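Long-range contact in metallo-beta-lactamase (Pseudomonas stutzeri, PDB 4ZEJ), which probably hydrolyses beta-lactam antibiotics to substituted beta-amino acids, using two bound zinc ions: residues D47-V59 against T82-S94. Sequence-based numbering, arbitrary orientation.
Sequences DTPWSDRDTETLV and TAGIKWLNDQSIS
The indole of Trp87 lies against helix 52-59 as a knob among Asp52, Thr55, Glu56 and Val59, and the two helix axes cross there at -50°. With chi1 of Trp87 at -166°, CG is swung away from its own backbone N and the ring reaches across to the other helix. Glu56 packs on one face: its CA sits over the six-membered ring, 4.1 Å from the centroid, in a CH-pi contact, and its extended chain runs across the ring at about a right angle. Gln91, from the same segment as Trp87, backs the opposite face, with NE2 over the ring centre and weakly bonded to Trp87 O. Val59 CG2 meets both Trp87 CZ3 and Leu88 CD2, while Val59 CG1 and Ile93 CD1 touch tip to tip at 3.8 Å. Both helices pack on the seven-stranded sheet, where Val59 and Ile93 meet Leu69 and Leu88 meets Ser72. Thr55 OG1 fits closely on Gly84 CA (3.4 Å), with no side chain in the way, and donates to Ser51 O from above the carbonyl plane, Thr55 N coming from the other face. The loop before helix 52-59 also carries Trp50, beside the zinc ligands Asp80 and His199. Gly84 N bonds nearly straight (167°) to Thr48 OG1, which donates to Pro49 O, tying this loop to turn 82-85; a water joins Asp52 OD2 to Ala83 O and Trp87 N, and the remaining helix interface is mainly packing on the indole.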
ATOM      1  N   ASP A  47      -0.562  -4.565  -0.717  1.00 21.23           N
ATOM      2  CA  ASP A  47      -0.917  -4.024  -2.033  1.00 21.07           C
ATOM      3  C   ASP A  47      -0.505  -4.906  -3.214  1.00 20.94           C
ATOM      4  O   ASP A  47       0.588  -5.447  -3.259  1.00 20.76           O
ATOM      5  CB  ASP A  47      -0.420  -2.592  -2.202  1.00 21.00           C
ATOM      6  CG  ASP A  47      -1.186  -1.612  -1.336  1.00 21.43           C
ATOM      7  OD1 ASP A  47      -2.406  -1.805  -1.137  1.00 22.17           O
ATOM      8  OD2 ASP A  47      -0.589  -0.610  -0.905  1.00 21.97           O
ATOM      9  N   THR A  48      -1.414  -5.051  -4.173  1.00 21.38           N
ATOM     10  CA  THR A  48      -1.148  -5.877  -5.322  1.00 21.49           C
ATOM     11  C   THR A  48      -0.304  -5.106  -6.328  1.00 21.31           C
ATOM     12  O   THR A  48      -0.289  -3.864  -6.314  1.00 21.46           O
ATOM     13  CB  THR A  48      -2.424  -6.379  -6.027  1.00 22.44           C
ATOM     14  OG1 THR A  48      -3.051  -5.320  -6.762  1.00 22.35           O
ATOM     15  CG2 THR A  48      -3.405  -6.981  -5.037  1.00 23.40           C
ATOM     16  N   PRO A  49       0.388  -5.836  -7.214  1.00 21.60           N
ATOM     17  CA  PRO A  49       0.916  -5.192  -8.410  1.00 22.38           C
ATOM     18  C   PRO A  49      -0.198  -4.602  -9.256  1.00 23.11           C
ATOM     19  O   PRO A  49      -1.380  -4.869  -9.025  1.00 23.76           O
ATOM     20  CB  PRO A  49       1.621  -6.330  -9.137  1.00 22.66           C
ATOM     21  CG  PRO A  49       2.004  -7.273  -8.049  1.00 22.57           C
ATOM     22  CD  PRO A  49       0.833  -7.233  -7.119  1.00 22.14           C
ATOM     23  N   TRP A  50       0.190  -3.818 -10.246  1.00 23.94           N
ATOM     24  CA  TRP A  50      -0.738  -3.013 -11.025  1.00 24.91           C
ATOM     25  C   TRP A  50      -1.297  -3.749 -12.241  1.00 26.68           C
ATOM     26  O   TRP A  50      -1.893  -3.117 -13.098  1.00 28.24           O
ATOM     27  CB  TRP A  50      -0.022  -1.723 -11.444  1.00 24.97           C
ATOM     28  CG  TRP A  50      -0.878  -0.503 -11.651  1.00 25.29           C
ATOM     29  CD1 TRP A  50      -2.218  -0.442 -11.978  1.00 26.19           C
ATOM     30  CD2 TRP A  50      -0.424   0.842 -11.595  1.00 25.17           C
ATOM     31  NE1 TRP A  50      -2.614   0.871 -12.101  1.00 26.51           N
ATOM     32  CE2 TRP A  50      -1.532   1.678 -11.878  1.00 25.82           C
ATOM     33  CE3 TRP A  50       0.823   1.433 -11.333  1.00 24.78           C
ATOM     34  CZ2 TRP A  50      -1.429   3.060 -11.909  1.00 26.54           C
ATOM     35  CZ3 TRP A  50       0.922   2.805 -11.369  1.00 25.38           C
ATOM     36  CH2 TRP A  50      -0.200   3.609 -11.645  1.00 26.12           C
ATOM     37  N   SER A  51      -1.102  -5.068 -12.327  1.00 26.82           N
ATOM     38  CA  SER A  51      -1.678  -5.883 -13.401  1.00 28.17           C
ATOM     39  C   SER A  51      -1.788  -7.344 -12.993  1.00 28.38           C
ATOM     40  O   SER A  51      -1.127  -7.799 -12.054  1.00 27.37           O
ATOM     41  CB  SER A  51      -0.810  -5.820 -14.656  1.00 29.07           C
ATOM     42  OG  SER A  51       0.412  -6.522 -14.461  1.00 28.65           O
ATOM     43  N   ASP A  52      -2.617  -8.081 -13.718  1.00 29.81           N
ATOM     44  CA  ASP A  52      -2.713  -9.539 -13.537  1.00 30.58           C
ATOM     45  C   ASP A  52      -1.425 -10.286 -13.788  1.00 30.24           C
ATOM     46  O   ASP A  52      -1.070 -11.186 -13.020  1.00 29.90           O
ATOM     47  CB  ASP A  52      -3.789 -10.114 -14.449  1.00 33.31           C
ATOM     48  CG  ASP A  52      -5.149  -9.975 -13.871  1.00 34.32           C
ATOM     49  OD1 ASP A  52      -6.054 -10.688 -14.336  1.00 36.57           O
ATOM     50  OD2 ASP A  52      -5.307  -9.168 -12.935  1.00 35.25           O
ATOM     51  N   ARG A  53      -0.752  -9.924 -14.874  1.00 30.58           N
ATOM     52  CA  ARG A  53       0.537 -10.499 -15.238  1.00 31.22           C
ATOM     53  C   ARG A  53       1.504 -10.402 -14.066  1.00 28.44           C
ATOM     54  O   ARG A  53       2.134 -11.384 -13.677  1.00 27.54           O
ATOM     55  CB  ARG A  53       1.115  -9.753 -16.451  1.00 33.50           C
ATOM     56  CG  ARG A  53       2.419 -10.312 -17.027  1.00 35.92           C
ATOM     57  CD  ARG A  53       3.064  -9.279 -17.952  1.00 38.19           C
ATOM     58  NE  ARG A  53       4.312  -9.733 -18.581  1.00 40.84           N
ATOM     59  CZ  ARG A  53       4.423 -10.341 -19.769  1.00 44.06           C
ATOM     60  NH1 ARG A  53       3.358 -10.624 -20.523  1.00 46.04           N
ATOM     61  NH2 ARG A  53       5.632 -10.685 -20.217  1.00 45.61           N
ATOM     62  N   ASP A  54       1.609  -9.208 -13.494  1.00 26.64           N
ATOM     63  CA  ASP A  54       2.561  -8.980 -12.409  1.00 25.29           C
ATOM     64  C   ASP A  54       2.122  -9.614 -11.085  1.00 23.86           C
ATOM     65  O   ASP A  54       2.966 -10.058 -10.308  1.00 23.25           O
ATOM     66  CB  ASP A  54       2.839  -7.488 -12.245  1.00 24.98           C
ATOM     67  CG  ASP A  54       3.645  -6.914 -13.395  1.00 26.77           C
ATOM     68  OD1 ASP A  54       3.652  -5.686 -13.540  1.00 27.77           O
ATOM     69  OD2 ASP A  54       4.282  -7.675 -14.154  1.00 28.44           O
ATOM     70  N   THR A  55       0.819  -9.669 -10.835  1.00 23.43           N
ATOM     71  CA  THR A  55       0.284 -10.365  -9.668  1.00 23.45           C
ATOM     72  C   THR A  55       0.633 -11.852  -9.759  1.00 24.52           C
ATOM     73  O   THR A  55       1.111 -12.430  -8.794  1.00 23.96           O
ATOM     74  CB  THR A  55      -1.239 -10.139  -9.524  1.00 23.68           C
ATOM     75  OG1 THR A  55      -1.481  -8.741  -9.327  1.00 22.84           O
ATOM     76  CG2 THR A  55      -1.817 -10.908  -8.347  1.00 24.03           C
ATOM     77  N   GLU A  56       0.450 -12.446 -10.934  1.00 26.17           N
ATOM     78  CA  GLU A  56       0.855 -13.843 -11.142  1.00 27.77           C
ATOM     79  C   GLU A  56       2.355 -14.073 -10.905  1.00 27.80           C
ATOM     80  O   GLU A  56       2.741 -15.036 -10.235  1.00 28.09           O
ATOM     81  CB  GLU A  56       0.440 -14.329 -12.531  1.00 29.96           C
ATOM     82  CG  GLU A  56       0.767 -15.800 -12.758  1.00 31.87           C
ATOM     83  CD  GLU A  56       0.036 -16.455 -13.924  1.00 34.44           C
ATOM     84  OE1 GLU A  56      -0.997 -15.948 -14.407  1.00 35.98           O
ATOM     85  OE2 GLU A  56       0.491 -17.536 -14.339  1.00 36.41           O
ATOM     86  N   THR A  57       3.192 -13.192 -11.443  1.00 27.72           N
ATOM     87  CA  THR A  57       4.641 -13.280 -11.237  1.00 28.13           C
ATOM     88  C   THR A  57       5.025 -13.256  -9.757  1.00 27.53           C
ATOM     89  O   THR A  57       5.809 -14.092  -9.308  1.00 27.78           O
ATOM     90  CB  THR A  57       5.372 -12.164 -11.981  1.00 28.49           C
ATOM     91  OG1 THR A  57       5.049 -12.268 -13.372  1.00 30.28           O
ATOM     92  CG2 THR A  57       6.886 -12.284 -11.809  1.00 29.30           C
ATOM     93  N   LEU A  58       4.449 -12.309  -9.020  1.00 25.89           N
ATOM     94  CA  LEU A  58       4.680 -12.165  -7.601  1.00 25.62           C
ATOM     95  C   LEU A  58       4.273 -13.418  -6.820  1.00 26.10           C
ATOM     96  O   LEU A  58       5.041 -13.906  -5.977  1.00 26.69           O
ATOM     97  CB  LEU A  58       3.899 -10.962  -7.064  1.00 24.84           C
ATOM     98  CG  LEU A  58       4.029 -10.684  -5.563  1.00 25.14           C
ATOM     99  CD1 LEU A  58       5.468 -10.308  -5.248  1.00 25.44           C
ATOM    100  CD2 LEU A  58       3.051  -9.608  -5.104  1.00 24.90           C
ATOM    101  N   VAL A  59       3.075 -13.925  -7.096  1.00 25.96           N
ATOM    102  CA  VAL A  59       2.569 -15.129  -6.407  1.00 26.94           C
ATOM    103  C   VAL A  59       3.447 -16.355  -6.730  1.00 28.21           C
ATOM    104  O   VAL A  59       3.769 -17.160  -5.840  1.00 28.91           O
ATOM    105  CB  VAL A  59       1.072 -15.365  -6.728  1.00 27.44           C
ATOM    106  CG1 VAL A  59       0.580 -16.700  -6.194  1.00 28.64           C
ATOM    107  CG2 VAL A  59       0.218 -14.241  -6.139  1.00 26.63           C
ATOM    108  N   THR A  82      -5.101  -2.408  -5.927  1.00 20.42           N
ATOM    109  CA  THR A  82      -6.147  -3.428  -5.969  1.00 21.26           C
ATOM    110  C   THR A  82      -6.266  -4.184  -7.300  1.00 21.66           C
ATOM    111  O   THR A  82      -7.075  -5.100  -7.386  1.00 22.23           O
ATOM    112  CB  THR A  82      -7.530  -2.791  -5.701  1.00 21.83           C
ATOM    113  OG1 THR A  82      -7.792  -1.790  -6.695  1.00 22.67           O
ATOM    114  CG2 THR A  82      -7.604  -2.208  -4.309  1.00 21.96           C
ATOM    115  N   ALA A  83      -5.468  -3.843  -8.314  1.00 21.86           N
ATOM    116  CA  ALA A  83      -5.593  -4.464  -9.653  1.00 23.10           C
ATOM    117  C   ALA A  83      -5.632  -5.998  -9.620  1.00 23.41           C
ATOM    118  O   ALA A  83      -6.359  -6.620 -10.394  1.00 24.41           O
ATOM    119  CB  ALA A  83      -4.468  -4.001 -10.583  1.00 23.49           C
ATOM    120  N   GLY A  84      -4.841  -6.598  -8.744  1.00 22.45           N
ATOM    121  CA  GLY A  84      -4.742  -8.058  -8.647  1.00 23.14           C
ATOM    122  C   GLY A  84      -5.733  -8.771  -7.748  1.00 23.33           C
ATOM    123  O   GLY A  84      -5.656  -9.998  -7.612  1.00 23.50           O
ATOM    124  N   ILE A  85      -6.669  -8.047  -7.132  1.00 23.45           N
ATOM    125  CA  ILE A  85      -7.634  -8.674  -6.224  1.00 24.36           C
ATOM    126  C   ILE A  85      -8.468  -9.763  -6.911  1.00 25.55           C
ATOM    127  O   ILE A  85      -8.666 -10.840  -6.341  1.00 26.35           O
ATOM    128  CB  ILE A  85      -8.550  -7.628  -5.515  1.00 24.34           C
ATOM    129  CG1 ILE A  85      -7.737  -6.886  -4.442  1.00 24.22           C
ATOM    130  CG2 ILE A  85      -9.773  -8.293  -4.887  1.00 25.80           C
ATOM    131  CD1 ILE A  85      -8.504  -5.817  -3.684  1.00 24.41           C
ATOM    132  N   LYS A  86      -8.977  -9.483  -8.108  1.00 26.05           N
ATOM    133  CA  LYS A  86      -9.773 -10.476  -8.845  1.00 27.55           C
ATOM    134  C   LYS A  86      -8.960 -11.746  -9.122  1.00 27.55           C
ATOM    135  O   LYS A  86      -9.441 -12.869  -8.873  1.00 28.03           O
ATOM    136  CB  LYS A  86     -10.314  -9.874 -10.142  1.00 28.98           C
ATOM    137  CG  LYS A  86     -11.069 -10.855 -11.010  1.00 31.35           C
ATOM    138  CD  LYS A  86     -11.761 -10.139 -12.145  1.00 33.10           C
ATOM    139  CE  LYS A  86     -12.361 -11.129 -13.118  1.00 35.06           C
ATOM    140  NZ  LYS A  86     -13.386 -11.994 -12.477  1.00 36.44           N
ATOM    141  N   TRP A  87      -7.730 -11.563  -9.613  1.00 26.54           N
ATOM    142  CA  TRP A  87      -6.817 -12.686  -9.871  1.00 27.06           C
ATOM    143  C   TRP A  87      -6.601 -13.514  -8.612  1.00 26.80           C
ATOM    144  O   TRP A  87      -6.699 -14.745  -8.658  1.00 27.52           O
ATOM    145  CB  TRP A  87      -5.476 -12.205 -10.431  1.00 27.02           C
ATOM    146  CG  TRP A  87      -4.631 -13.307 -11.021  1.00 28.11           C
ATOM    147  CD1 TRP A  87      -4.545 -13.661 -12.340  1.00 29.37           C
ATOM    148  CD2 TRP A  87      -3.759 -14.203 -10.311  1.00 28.64           C
ATOM    149  NE1 TRP A  87      -3.677 -14.719 -12.492  1.00 30.37           N
ATOM    150  CE2 TRP A  87      -3.175 -15.064 -11.265  1.00 29.81           C
ATOM    151  CE3 TRP A  87      -3.412 -14.357  -8.961  1.00 28.26           C
ATOM    152  CZ2 TRP A  87      -2.274 -16.061 -10.915  1.00 30.76           C
ATOM    153  CZ3 TRP A  87      -2.513 -15.348  -8.615  1.00 29.26           C
ATOM    154  CH2 TRP A  87      -1.955 -16.188  -9.586  1.00 30.42           C
ATOM    155  N   LEU A  88      -6.339 -12.840  -7.491  1.00 26.17           N
ATOM    156  CA  LEU A  88      -6.133 -13.528  -6.208  1.00 26.54           C
ATOM    157  C   LEU A  88      -7.391 -14.282  -5.782  1.00 27.83           C
ATOM    158  O   LEU A  88      -7.304 -15.465  -5.404  1.00 28.42           O
ATOM    159  CB  LEU A  88      -5.687 -12.538  -5.117  1.00 25.94           C
ATOM    160  CG  LEU A  88      -4.294 -11.927  -5.341  1.00 25.12           C
ATOM    161  CD1 LEU A  88      -4.049 -10.730  -4.432  1.00 24.46           C
ATOM    162  CD2 LEU A  88      -3.168 -12.929  -5.160  1.00 25.87           C
ATOM    163  N   ASN A  89      -8.548 -13.613  -5.858  1.00 27.91           N
ATOM    164  CA  ASN A  89      -9.837 -14.257  -5.551  1.00 30.05           C
ATOM    165  C   ASN A  89     -10.049 -15.528  -6.367  1.00 31.40           C
ATOM    166  O   ASN A  89     -10.399 -16.579  -5.811  1.00 32.81           O
ATOM    167  CB  ASN A  89     -11.027 -13.299  -5.764  1.00 30.15           C
ATOM    168  CG  ASN A  89     -11.073 -12.159  -4.749  1.00 29.71           C
ATOM    169  OD1 ASN A  89     -10.421 -12.204  -3.704  1.00 29.77           O
ATOM    170  ND2 ASN A  89     -11.844 -11.116  -5.065  1.00 29.75           N
ATOM    171  N   ASP A  90      -9.812 -15.437  -7.677  1.00 31.88           N
ATOM    172  CA  ASP A  90     -10.000 -16.573  -8.599  1.00 33.19           C
ATOM    173  C   ASP A  90      -9.051 -17.747  -8.336  1.00 33.70           C
ATOM    174  O   ASP A  90      -9.388 -18.900  -8.618  1.00 34.42           O
ATOM    175  CB  ASP A  90      -9.875 -16.116 -10.066  1.00 33.84           C
ATOM    176  CG  ASP A  90     -11.026 -15.217 -10.513  1.00 35.07           C
ATOM    177  OD1 ASP A  90     -12.069 -15.155  -9.836  1.00 36.63           O
ATOM    178  OD2 ASP A  90     -10.889 -14.567 -11.563  1.00 35.59           O
ATOM    179  N   GLN A  91      -7.880 -17.453  -7.777  1.00 32.87           N
ATOM    180  CA  GLN A  91      -6.900 -18.479  -7.403  1.00 33.93           C
ATOM    181  C   GLN A  91      -7.038 -18.934  -5.930  1.00 34.11           C
ATOM    182  O   GLN A  91      -6.190 -19.680  -5.431  1.00 35.21           O
ATOM    183  CB  GLN A  91      -5.480 -17.953  -7.717  1.00 33.50           C
ATOM    184  CG  GLN A  91      -4.924 -18.349  -9.086  1.00 34.14           C
ATOM    185  CD  GLN A  91      -5.867 -18.103 -10.250  1.00 34.61           C
ATOM    186  OE1 GLN A  91      -6.393 -19.046 -10.826  1.00 35.67           O
ATOM    187  NE2 GLN A  91      -6.070 -16.839 -10.612  1.00 33.86           N
ATOM    188  N   SER A  92      -8.121 -18.521  -5.259  1.00 34.16           N
ATOM    189  CA  SER A  92      -8.430 -18.900  -3.861  1.00 34.86           C
ATOM    190  C   SER A  92      -7.450 -18.353  -2.808  1.00 34.28           C
ATOM    191  O   SER A  92      -7.297 -18.944  -1.733  1.00 34.91           O
ATOM    192  CB  SER A  92      -8.583 -20.425  -3.721  1.00 37.05           C
ATOM    193  OG  SER A  92      -9.355 -20.938  -4.787  1.00 37.59           O
ATOM    194  N   ILE A  93      -6.815 -17.217  -3.118  1.00 32.29           N
ATOM    195  CA  ILE A  93      -5.899 -16.543  -2.204  1.00 31.93           C
ATOM    196  C   ILE A  93      -6.688 -15.438  -1.500  1.00 31.27           C
ATOM    197  O   ILE A  93      -7.264 -14.587  -2.163  1.00 30.35           O
ATOM    198  CB  ILE A  93      -4.690 -15.944  -2.954  1.00 30.86           C
ATOM    199  CG1 ILE A  93      -3.850 -17.060  -3.588  1.00 31.69           C
ATOM    200  CG2 ILE A  93      -3.837 -15.093  -2.012  1.00 30.25           C
ATOM    201  CD1 ILE A  93      -2.929 -16.599  -4.700  1.00 31.18           C
ATOM    202  N   SER A  94      -6.707 -15.460  -0.165  1.00 31.83           N
ATOM    203  CA  SER A  94      -7.508 -14.510   0.623  1.00 31.50           C
ATOM    204  C   SER A  94      -7.104 -13.055   0.375  1.00 29.60           C
ATOM    205  O   SER A  94      -5.932 -12.718   0.439  1.00 29.17           O
ATOM    206  CB  SER A  94      -7.377 -14.808   2.122  1.00 32.91           C
ATOM    207  OG  SER A  94      -7.801 -16.124   2.432  1.00 34.92           O
TER
HETATM  208  O   HOH W   1      -7.049  -9.166 -11.025  1.00 24.59           O